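FixG-related protein (Vibrio parahaemolyticus, PDB 2R39) is of unknown function but may take part in membrane-bound 4Fe-4S electron transfer, this chain being its C-terminal immunoglobulin-like domain. Local coordinates at residues A[13-18]-A[110-115]. Numbering follows the deposited sequence.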
HETATM    1  N   MSE A  13      -7.535  -1.025   7.436  1.00 46.09           N
HETATM    2  CA  MSE A  13      -7.029  -0.595   6.154  1.00 48.47           C
HETATM    3  C   MSE A  13      -7.696  -1.395   5.063  1.00 46.73           C
HETATM    4  O   MSE A  13      -7.871  -2.593   5.191  1.00 46.05           O
HETATM    5  CB  MSE A  13      -5.505  -0.755   6.048  1.00 47.21           C
HETATM    6  CG  MSE A  13      -4.974  -0.344   4.670  1.00 50.14           C
HETATM    7 SE   MSE A  13      -3.043  -0.382   4.498  1.00 57.66          SE
HETATM    8  CE  MSE A  13      -2.773  -2.314   4.763  1.00 47.78           C
ATOM      9  N   SER A  14      -8.056  -0.711   3.995  1.00 46.52           N
ATOM     10  CA  SER A  14      -8.477  -1.379   2.782  1.00 46.88           C
ATOM     11  C   SER A  14      -7.692  -0.789   1.628  1.00 46.31           C
ATOM     12  O   SER A  14      -7.041   0.253   1.763  1.00 46.27           O
ATOM     13  CB  SER A  14     -10.003  -1.293   2.577  1.00 46.77           C
ATOM     14  OG  SER A  14     -10.434   0.045   2.489  1.00 47.86           O
ATOM     15  N   VAL A  15      -7.701  -1.505   0.517  1.00 46.01           N
ATOM     16  CA  VAL A  15      -6.891  -1.161  -0.641  1.00 45.46           C
ATOM     17  C   VAL A  15      -7.764  -1.265  -1.870  1.00 45.78           C
ATOM     18  O   VAL A  15      -8.490  -2.242  -2.022  1.00 44.54           O
ATOM     19  CB  VAL A  15      -5.701  -2.134  -0.801  1.00 46.30           C
ATOM     20  CG1 VAL A  15      -4.981  -1.918  -2.153  1.00 46.48           C
ATOM     21  CG2 VAL A  15      -4.722  -1.968   0.365  1.00 43.42           C
ATOM     22  N   ILE A  16      -7.699  -0.245  -2.720  1.00 46.03           N
ATOM     23  CA  ILE A  16      -8.231  -0.330  -4.077  1.00 46.80           C
ATOM     24  C   ILE A  16      -7.081  -0.169  -5.058  1.00 47.04           C
ATOM     25  O   ILE A  16      -6.401   0.872  -5.062  1.00 46.73           O
ATOM     26  CB  ILE A  16      -9.293   0.769  -4.361  1.00 46.94           C
ATOM     27  CG1 ILE A  16     -10.469   0.652  -3.380  1.00 46.33           C
ATOM     28  CG2 ILE A  16      -9.762   0.692  -5.820  1.00 47.24           C
ATOM     29  CD1 ILE A  16     -11.514   1.752  -3.511  1.00 47.11           C
ATOM     30  N   ARG A  17      -6.844  -1.199  -5.868  1.00 46.97           N
ATOM     31  CA  ARG A  17      -5.967  -1.066  -7.012  1.00 48.00           C
ATOM     32  C   ARG A  17      -6.847  -0.582  -8.154  1.00 49.15           C
ATOM     33  O   ARG A  17      -7.888  -1.162  -8.410  1.00 48.31           O
ATOM     34  CB  ARG A  17      -5.295  -2.393  -7.367  1.00 48.16           C
ATOM     35  CG  ARG A  17      -4.405  -2.318  -8.606  1.00 47.59           C
ATOM     36  CD  ARG A  17      -3.831  -3.691  -8.978  1.00 48.88           C
ATOM     37  NE  ARG A  17      -2.968  -3.561 -10.147  1.00 49.35           N
ATOM     38  CZ  ARG A  17      -3.420  -3.549 -11.400  1.00 50.71           C
ATOM     39  NH1 ARG A  17      -4.722  -3.689 -11.631  1.00 50.51           N
ATOM     40  NH2 ARG A  17      -2.579  -3.420 -12.419  1.00 48.59           N
ATOM     41  N   ASP A  18      -6.436   0.490  -8.821  1.00 51.16           N
ATOM     42  CA  ASP A  18      -7.261   1.107  -9.865  1.00 53.89           C
ATOM     43  C   ASP A  18      -7.488   0.199 -11.063  1.00 55.19           C
ATOM     44  O   ASP A  18      -6.568  -0.462 -11.537  1.00 55.08           O
ATOM     45  CB  ASP A  18      -6.632   2.422 -10.302  1.00 54.13           C
ATOM     46  CG  ASP A  18      -6.498   3.386  -9.160  1.00 54.71           C
ATOM     47  OD1 ASP A  18      -7.537   3.735  -8.570  1.00 58.14           O
ATOM     48  OD2 ASP A  18      -5.370   3.780  -8.835  1.00 55.43           O
ATOM     49  N   VAL A 110      -3.206  -6.527   3.647  1.00 46.12           N
ATOM     50  CA  VAL A 110      -4.229  -6.590   2.602  1.00 45.20           C
ATOM     51  C   VAL A 110      -3.543  -7.026   1.314  1.00 44.56           C
ATOM     52  O   VAL A 110      -2.596  -6.375   0.845  1.00 44.36           O
ATOM     53  CB  VAL A 110      -4.947  -5.215   2.411  1.00 45.14           C
ATOM     54  CG1 VAL A 110      -6.081  -5.336   1.388  1.00 46.36           C
ATOM     55  CG2 VAL A 110      -5.517  -4.710   3.748  1.00 46.06           C
ATOM     56  N   GLU A 111      -4.020  -8.117   0.739  1.00 43.86           N
ATOM     57  CA  GLU A 111      -3.411  -8.633  -0.457  1.00 44.02           C
ATOM     58  C   GLU A 111      -3.858  -7.831  -1.661  1.00 43.93           C
ATOM     59  O   GLU A 111      -5.003  -7.426  -1.730  1.00 43.43           O
ATOM     60  CB  GLU A 111      -3.793 -10.090  -0.638  1.00 44.62           C
ATOM     61  CG  GLU A 111      -3.021 -10.735  -1.741  1.00 44.25           C
ATOM     62  CD  GLU A 111      -3.304 -12.203  -1.855  1.00 45.75           C
ATOM     63  OE1 GLU A 111      -2.955 -12.964  -0.916  1.00 44.22           O
ATOM     64  OE2 GLU A 111      -3.852 -12.600  -2.890  1.00 42.75           O
ATOM     65  N   SER A 112      -2.957  -7.630  -2.627  1.00 43.62           N
ATOM     66  CA  SER A 112      -3.313  -6.942  -3.863  1.00 43.59           C
ATOM     67  C   SER A 112      -2.449  -7.513  -4.990  1.00 43.59           C
ATOM     68  O   SER A 112      -1.899  -8.602  -4.859  1.00 43.70           O
ATOM     69  CB  SER A 112      -3.095  -5.427  -3.685  1.00 43.73           C
ATOM     70  OG  SER A 112      -3.491  -4.703  -4.839  1.00 43.69           O
ATOM     71  N   ARG A 113      -2.297  -6.775  -6.081  1.00 43.21           N
ATOM     72  CA  ARG A 113      -1.559  -7.308  -7.231  1.00 43.86           C
ATOM     73  C   ARG A 113      -0.646  -6.249  -7.808  1.00 43.26           C
ATOM     74  O   ARG A 113      -0.989  -5.087  -7.755  1.00 42.98           O
ATOM     75  CB  ARG A 113      -2.538  -7.740  -8.323  1.00 43.33           C
ATOM     76  CG  ARG A 113      -3.498  -8.898  -7.944  1.00 43.82           C
ATOM     77  CD  ARG A 113      -2.785 -10.245  -7.832  1.00 42.82           C
ATOM     78  NE  ARG A 113      -3.732 -11.323  -7.527  1.00 42.70           N
ATOM     79  CZ  ARG A 113      -4.013 -11.756  -6.311  1.00 43.56           C
ATOM     80  NH1 ARG A 113      -3.435 -11.187  -5.254  1.00 42.83           N
ATOM     81  NH2 ARG A 113      -4.918 -12.715  -6.158  1.00 43.45           N
ATOM     82  N   PHE A 114       0.512  -6.654  -8.342  1.00 42.68           N
ATOM     83  CA  PHE A 114       1.294  -5.765  -9.205  1.00 43.44           C
ATOM     84  C   PHE A 114       1.317  -6.426 -10.569  1.00 43.08           C
ATOM     85  O   PHE A 114       1.724  -7.589 -10.694  1.00 43.28           O
ATOM     86  CB  PHE A 114       2.739  -5.519  -8.719  1.00 41.99           C
ATOM     87  CG  PHE A 114       3.464  -4.460  -9.547  1.00 44.60           C
ATOM     88  CD1 PHE A 114       3.407  -3.116  -9.189  1.00 42.53           C
ATOM     89  CD2 PHE A 114       4.129  -4.803 -10.732  1.00 43.28           C
ATOM     90  CE1 PHE A 114       4.040  -2.136  -9.975  1.00 42.23           C
ATOM     91  CE2 PHE A 114       4.758  -3.828 -11.511  1.00 43.84           C
ATOM     92  CZ  PHE A 114       4.703  -2.508 -11.141  1.00 40.92           C
ATOM     93  N   ILE A 115       0.881  -5.685 -11.581  1.00 43.69           N
ATOM     94  CA  ILE A 115       0.669  -6.248 -12.912  1.00 43.87           C
ATOM     95  C   ILE A 115       1.361  -5.388 -13.967  1.00 45.48           C
ATOM     96  O   ILE A 115       1.193  -4.160 -13.998  1.00 45.31           O
ATOM     97  CB  ILE A 115      -0.850  -6.446 -13.208  1.00 43.92           C
ATOM     98  CG1 ILE A 115      -1.517  -7.230 -12.062  1.00 41.40           C
ATOM     99  CG2 ILE A 115      -1.089  -7.179 -14.563  1.00 41.85           C
ATOM    100  CD1 ILE A 115      -3.041  -7.344 -12.181  1.00 43.93           C
TER
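R17 lays its guanidinium group across the side chain of I115: CD1 of I115 sits over the centre of one guanidinium face, 3.8 Å above the plane, and R17 NH2 comes within 3.6 Å of I115 CB. The two side chains cross at about a right angle. With CG anti to the backbone N (chi1 177°) and the chain extended to NE, R17 reaches along strand 110-115, its CD packing 3.4 Å from the carbonyl O of R113. N33 OD1 accepts hydrogen bonds from both R17 NH2 and the backbone N of I115, so one amide oxygen ties the arginine tip to that strand. At the other end methyl contacts dominate, although V110 CG2 comes nearest to the carbonyl O of M13, at 3.5 Å. CG2 of V15 meets CG1 of V110 at 3.8 Å as the two valines pass in opposite directions, while selenomethionine M13, bent at chi3 (64°), brings CE within 3.8 Å of V110 CG2. Between these ends, S112 OG lies 3.9 Å from R17 CB. The strand segments run nearly parallel (9°), axes 7.4 Å apart, and each is the outer strand of a different sheet, 13-17 hydrogen-bonded through its backbone to strand 31-41 and 110-115 to strand 92-101. Two edge strands thus close one side of the immunoglobulin-like sandwich, joining its sheets through side chains that meet each other and the facing backbone.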